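PDB 6WYE: serine acetyltransferase from Neisseria gonorrhoeae, which probably catalyses the transfer of an acetyl group from acetyl-CoA to L-serine, giving O-acetyl-L-serine in the first step of cysteine biosynthesis from serine. Local coordinates for residues P118-D121 with L125-L128; E107-A112 with H134-H139. All coordinates share one frame; numbering follows the deposited sequence.

Contact 1: residues P118-D121 with L125-L128; sequences PACD and LPLL. With NA (sodium ion), chain G; LMR ((2S)-2-hydroxybutanedioic acid), chain H.
The pyrrolidine ring of Pro126 takes the thiol of Cys120 at its CG-CD edge, while Leu110 of helix 100-116 lies over one ring face. The motif is a helix-to-helix connection in the N-terminal helical domain of a serine acetyltransferase: loop 118-121 leaves helix 100-116 and folds back against the first turn of helix 124-129. The extended side chain of Cys120, its SG anti to the backbone N (chi1 175°), puts SG 3.7 Å from Pro126 CD. Alongside it, methyl CD2 of Leu125 comes up to the chain of the loop, 3.5 Å from Ala119 O.

On the far side of the loop, CG of Pro118 sits over the face of a malate carboxylate, 3.4 Å from its O1A. Arg217 and His218 of the second subunit bind the same ligand, placing the loop at a pocket between subunits, probably the active site, as in related serine acetyltransferases. Asp117 OD1 hydrogen-bonds to both the malate and Ala119 N, thereby tying the loop to its ligand. The end of helix 100-116 and the loop together bind a sodium ion: Tyr114 O, Asp117 O, a water and Cys120 O, which lies 2.5 Å from the metal.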
loop_
_atom_site.group_PDB
_atom_site.type_symbol
_atom_site.label_atom_id
_atom_site.label_comp_id
_atom_site.label_asym_id
_atom_site.label_seq_id
_atom_site.Cartn_x
_atom_site.Cartn_y
_atom_site.Cartn_z
ATOM N N PRO A 118 -4.050 11.691 -34.279
ATOM C CA PRO A 118 -3.415 13.021 -34.278
ATOM C C PRO A 118 -3.032 13.511 -32.900
ATOM O O PRO A 118 -2.266 14.476 -32.807
ATOM C CB PRO A 118 -4.479 13.936 -34.904
ATOM C CG PRO A 118 -5.767 13.136 -34.893
ATOM C CD PRO A 118 -5.373 11.691 -34.926
ATOM N N ALA A 119 -3.556 12.917 -31.827
ATOM C CA ALA A 119 -3.083 13.281 -30.501
ATOM C C ALA A 119 -1.730 12.671 -30.174
ATOM O O ALA A 119 -1.151 13.010 -29.137
ATOM C CB ALA A 119 -4.108 12.858 -29.433
ATOM N N CYS A 120 -1.210 11.783 -31.016
ATOM C CA CYS A 120 0.050 11.099 -30.736
ATOM C C CYS A 120 1.130 11.638 -31.662
ATOM O O CYS A 120 1.074 11.421 -32.878
ATOM C CB CYS A 120 -0.089 9.591 -30.916
ATOM S SG CYS A 120 1.453 8.729 -30.726
ATOM N N ASP A 121 2.122 12.318 -31.080
ATOM C CA ASP A 121 3.284 12.801 -31.815
ATOM C C ASP A 121 4.586 12.252 -31.244
ATOM O O ASP A 121 5.668 12.679 -31.665
ATOM C CB ASP A 121 3.322 14.337 -31.813
ATOM N N LEU A 125 4.347 8.087 -25.806
ATOM C CA LEU A 125 3.073 8.516 -25.235
ATOM C C LEU A 125 2.085 7.358 -25.132
ATOM O O LEU A 125 1.604 7.083 -24.018
ATOM C CB LEU A 125 2.514 9.695 -26.032
ATOM C CG LEU A 125 1.062 10.069 -25.725
ATOM C CD1 LEU A 125 0.948 10.567 -24.292
ATOM C CD2 LEU A 125 0.580 11.132 -26.707
ATOM N N PRO A 126 1.753 6.625 -26.212
ATOM C CA PRO A 126 0.883 5.450 -26.006
ATOM C C PRO A 126 1.534 4.375 -25.161
ATOM O O PRO A 126 0.836 3.702 -24.388
ATOM C CB PRO A 126 0.590 4.943 -27.430
ATOM C CG PRO A 126 1.647 5.548 -28.296
ATOM C CD PRO A 126 2.048 6.844 -27.647
ATOM N N LEU A 127 2.848 4.176 -25.317
ATOM C CA LEU A 127 3.547 3.151 -24.544
ATOM C C LEU A 127 3.281 3.325 -23.050
ATOM O O LEU A 127 2.989 2.358 -22.336
ATOM C CB LEU A 127 5.057 3.195 -24.830
ATOM C CG LEU A 127 5.890 2.347 -23.859
ATOM C CD1 LEU A 127 5.514 0.873 -23.962
ATOM C CD2 LEU A 127 7.386 2.512 -24.060
ATOM N N LEU A 128 3.374 4.559 -22.565
ATOM C CA LEU A 128 3.233 4.824 -21.139
ATOM C C LEU A 128 1.833 5.242 -20.719
ATOM O O LEU A 128 1.448 4.968 -19.580
ATOM C CB LEU A 128 4.224 5.918 -20.708
ATOM C CG LEU A 128 5.683 5.513 -20.895
ATOM C CD1 LEU A 128 6.658 6.650 -20.555
ATOM C CD2 LEU A 128 5.975 4.264 -20.071
HETATM NA NA NA G . -0.206 10.917 -34.919
HETATM C C1 LMR H . -8.085 12.534 -32.228
HETATM O O1A LMR H . -8.714 12.982 -33.152
HETATM O O1B LMR H . -7.324 13.170 -31.551
HETATM C C2 LMR H . -8.295 11.051 -31.911
HETATM O O2 LMR H . -7.628 10.678 -30.748
HETATM C C3 LMR H . -9.776 10.696 -31.758
HETATM C C4 LMR H . -10.446 11.477 -30.653
HETATM O O4A LMR H . -9.761 12.119 -29.909
HETATM O O4B LMR H . -11.635 11.425 -30.562
HETATM O O HOH W 1 -1.763 11.152 -36.776
#

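Contact 2: residues E107-A112 with H134-H139; sequences EADLKA and HAIQAH
Gln137 and Asp109 reach for each other from opposite directions and meet through one hydrogen bond, an instance of how a buried polar pair can join two helices. Gln137 NE2 donates to Asp109 OD2 over 2.8 Å, and the bond is nearly straight at 170°. The acceptor lies close to the plane of the amide, whereas the amide and carboxylate planes are turned 56° apart, and OD2 receives the proton on its anti lone pair. A bend in the glutamine chain at chi2 (-31°) turns the amide toward Asp109, between helices whose nearest CA atoms, those of Asp109 and Gln137, are 9.1 Å apart. Beside this bond, methyl CG2 of Ile136 packs 3.5 Å from Asp109 OD2.

The next shell fixes both groups. Arg140, one turn along from Ile136, makes a salt bridge from NH2 to Asp109 OD2 and gives NE to Gln137 OE1. The amide is thus held at both ends, and the buried carboxylate probably has its charge balanced by the guanidinium group. The other carboxylate oxygen, OD1, accepts from Leu179 N, so both carboxylate oxygens are engaged.

Farther out, Leu70 of helix 66-78 packs on Gln137, and Leu175 of strand 174-175 packs on Ile136 and His139, whose NE2 also bonds to Ala173 O. Helices 100-116 and 131-147 are therefore joined to each other and, through Leu179 and strand 174-175, to the beginning of the left-handed beta-helix.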
loop_
_atom_site.group_PDB
_atom_site.type_symbol
_atom_site.label_atom_id
_atom_site.label_comp_id
_atom_site.label_asym_id
_atom_site.label_seq_id
_atom_site.Cartn_x
_atom_site.Cartn_y
_atom_site.Cartn_z
ATOM N N GLU A 107 5.351 -3.464 -31.650
ATOM C CA GLU A 107 5.955 -2.409 -32.460
ATOM C C GLU A 107 5.010 -1.934 -33.553
ATOM O O GLU A 107 4.903 -0.728 -33.810
ATOM C CB GLU A 107 7.269 -2.902 -33.078
ATOM C CG GLU A 107 8.273 -3.404 -32.047
ATOM C CD GLU A 107 9.716 -3.088 -32.420
ATOM O OE1 GLU A 107 9.961 -2.605 -33.552
ATOM O OE2 GLU A 107 10.607 -3.347 -31.579
ATOM N N ALA A 108 4.330 -2.863 -34.227
ATOM C CA ALA A 108 3.376 -2.449 -35.254
ATOM C C ALA A 108 2.290 -1.559 -34.661
ATOM O O ALA A 108 1.900 -0.550 -35.259
ATOM C CB ALA A 108 2.760 -3.680 -35.920
ATOM N N ASP A 109 1.805 -1.913 -33.470
ATOM C CA ASP A 109 0.758 -1.127 -32.822
ATOM C C ASP A 109 1.222 0.294 -32.525
ATOM O O ASP A 109 0.472 1.253 -32.739
ATOM C CB ASP A 109 0.310 -1.832 -31.533
ATOM C CG ASP A 109 -0.519 -3.076 -31.807
ATOM O OD1 ASP A 109 -0.724 -3.410 -32.997
ATOM O OD2 ASP A 109 -0.980 -3.725 -30.835
ATOM N N LEU A 110 2.445 0.453 -32.005
ATOM C CA LEU A 110 2.926 1.794 -31.680
ATOM C C LEU A 110 3.023 2.650 -32.934
ATOM O O LEU A 110 2.616 3.823 -32.935
ATOM C CB LEU A 110 4.282 1.714 -30.957
ATOM C CG LEU A 110 4.208 1.229 -29.505
ATOM C CD1 LEU A 110 5.588 0.847 -28.967
ATOM C CD2 LEU A 110 3.590 2.315 -28.637
ATOM N N LYS A 111 3.528 2.067 -34.027
ATOM C CA LYS A 111 3.586 2.791 -35.292
ATOM C C LYS A 111 2.187 3.121 -35.795
ATOM O O LYS A 111 1.945 4.224 -36.299
ATOM C CB LYS A 111 4.352 1.961 -36.328
ATOM C CG LYS A 111 5.861 1.951 -36.127
ATOM C CD LYS A 111 6.523 0.807 -36.907
ATOM C CE LYS A 111 8.049 0.838 -36.777
ATOM N N ALA A 112 1.246 2.183 -35.652
ATOM C CA ALA A 112 -0.128 2.449 -36.066
ATOM C C ALA A 112 -0.722 3.626 -35.299
ATOM O O ALA A 112 -1.387 4.490 -35.888
ATOM C CB ALA A 112 -0.989 1.194 -35.887
ATOM N N HIS A 134 -2.308 -0.335 -23.656
ATOM C CA HIS A 134 -2.013 -1.255 -22.560
ATOM C C HIS A 134 -2.925 -2.480 -22.610
ATOM O O HIS A 134 -2.460 -3.619 -22.484
ATOM C CB HIS A 134 -2.160 -0.547 -21.207
ATOM C CG HIS A 134 -1.268 0.643 -21.052
ATOM N ND1 HIS A 134 -1.645 1.769 -20.357
ATOM C CD2 HIS A 134 -0.018 0.888 -21.518
ATOM C CE1 HIS A 134 -0.667 2.662 -20.403
ATOM N NE2 HIS A 134 0.333 2.149 -21.095
ATOM N N ALA A 135 -4.227 -2.267 -22.825
ATOM C CA ALA A 135 -5.165 -3.389 -22.783
ATOM C C ALA A 135 -4.885 -4.388 -23.898
ATOM O O ALA A 135 -4.931 -5.605 -23.674
ATOM C CB ALA A 135 -6.607 -2.888 -22.880
ATOM N N ILE A 136 -4.593 -3.888 -25.105
ATOM C CA ILE A 136 -4.300 -4.768 -26.230
ATOM C C ILE A 136 -3.092 -5.641 -25.918
ATOM O O ILE A 136 -3.113 -6.858 -26.125
ATOM C CB ILE A 136 -4.054 -3.940 -27.512
ATOM C CG1 ILE A 136 -5.333 -3.283 -28.039
ATOM C CG2 ILE A 136 -3.400 -4.797 -28.606
ATOM C CD1 ILE A 136 -6.445 -4.243 -28.300
ATOM N N GLN A 137 -2.003 -5.020 -25.457
ATOM C CA GLN A 137 -0.785 -5.783 -25.204
ATOM C C GLN A 137 -0.958 -6.716 -24.016
ATOM O O GLN A 137 -0.444 -7.839 -24.036
ATOM C CB GLN A 137 0.413 -4.855 -24.991
ATOM C CG GLN A 137 0.641 -3.768 -26.067
ATOM C CD GLN A 137 0.189 -4.167 -27.465
ATOM O OE1 GLN A 137 0.402 -5.299 -27.907
ATOM N NE2 GLN A 137 -0.428 -3.221 -28.175
ATOM N N ALA A 138 -1.655 -6.271 -22.962
ATOM C CA ALA A 138 -1.973 -7.198 -21.882
ATOM C C ALA A 138 -2.742 -8.395 -22.420
ATOM O O ALA A 138 -2.514 -9.531 -21.989
ATOM C CB ALA A 138 -2.779 -6.508 -20.778
ATOM N N HIS A 139 -3.654 -8.168 -23.374
ATOM C CA HIS A 139 -4.399 -9.311 -23.905
ATOM C C HIS A 139 -3.496 -10.255 -24.689
ATOM O O HIS A 139 -3.611 -11.478 -24.557
ATOM C CB HIS A 139 -5.552 -8.882 -24.799
ATOM C CG HIS A 139 -6.069 -10.016 -25.633
ATOM N ND1 HIS A 139 -6.808 -11.051 -25.097
ATOM C CD2 HIS A 139 -5.854 -10.341 -26.931
ATOM C CE1 HIS A 139 -7.074 -11.934 -26.043
ATOM N NE2 HIS A 139 -6.506 -11.525 -27.166
#

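How the contacts relate
Contacts 1 and 2 lie about 12 Å apart, centre to centre, within the N-terminal helical region. Along the chain the order is 107-112, 118-121, 125-128, 134-139, so the whole of contact 1 falls between the two halves of contact 2. Helix 124-129 bridges the long helices 100-116 and 131-147: it packs on the first, while toward the second Leu127 O and His134 NE2, 2.9 Å apart, probably share a hydrogen bond. Contact 1 packs against helix 124-129 the loop that helps bind a sodium ion and borders the malate pocket between subunits; contact 2, near the centre of the chain, joins helices 100-116 and 131-147 close to the start of the beta-helix.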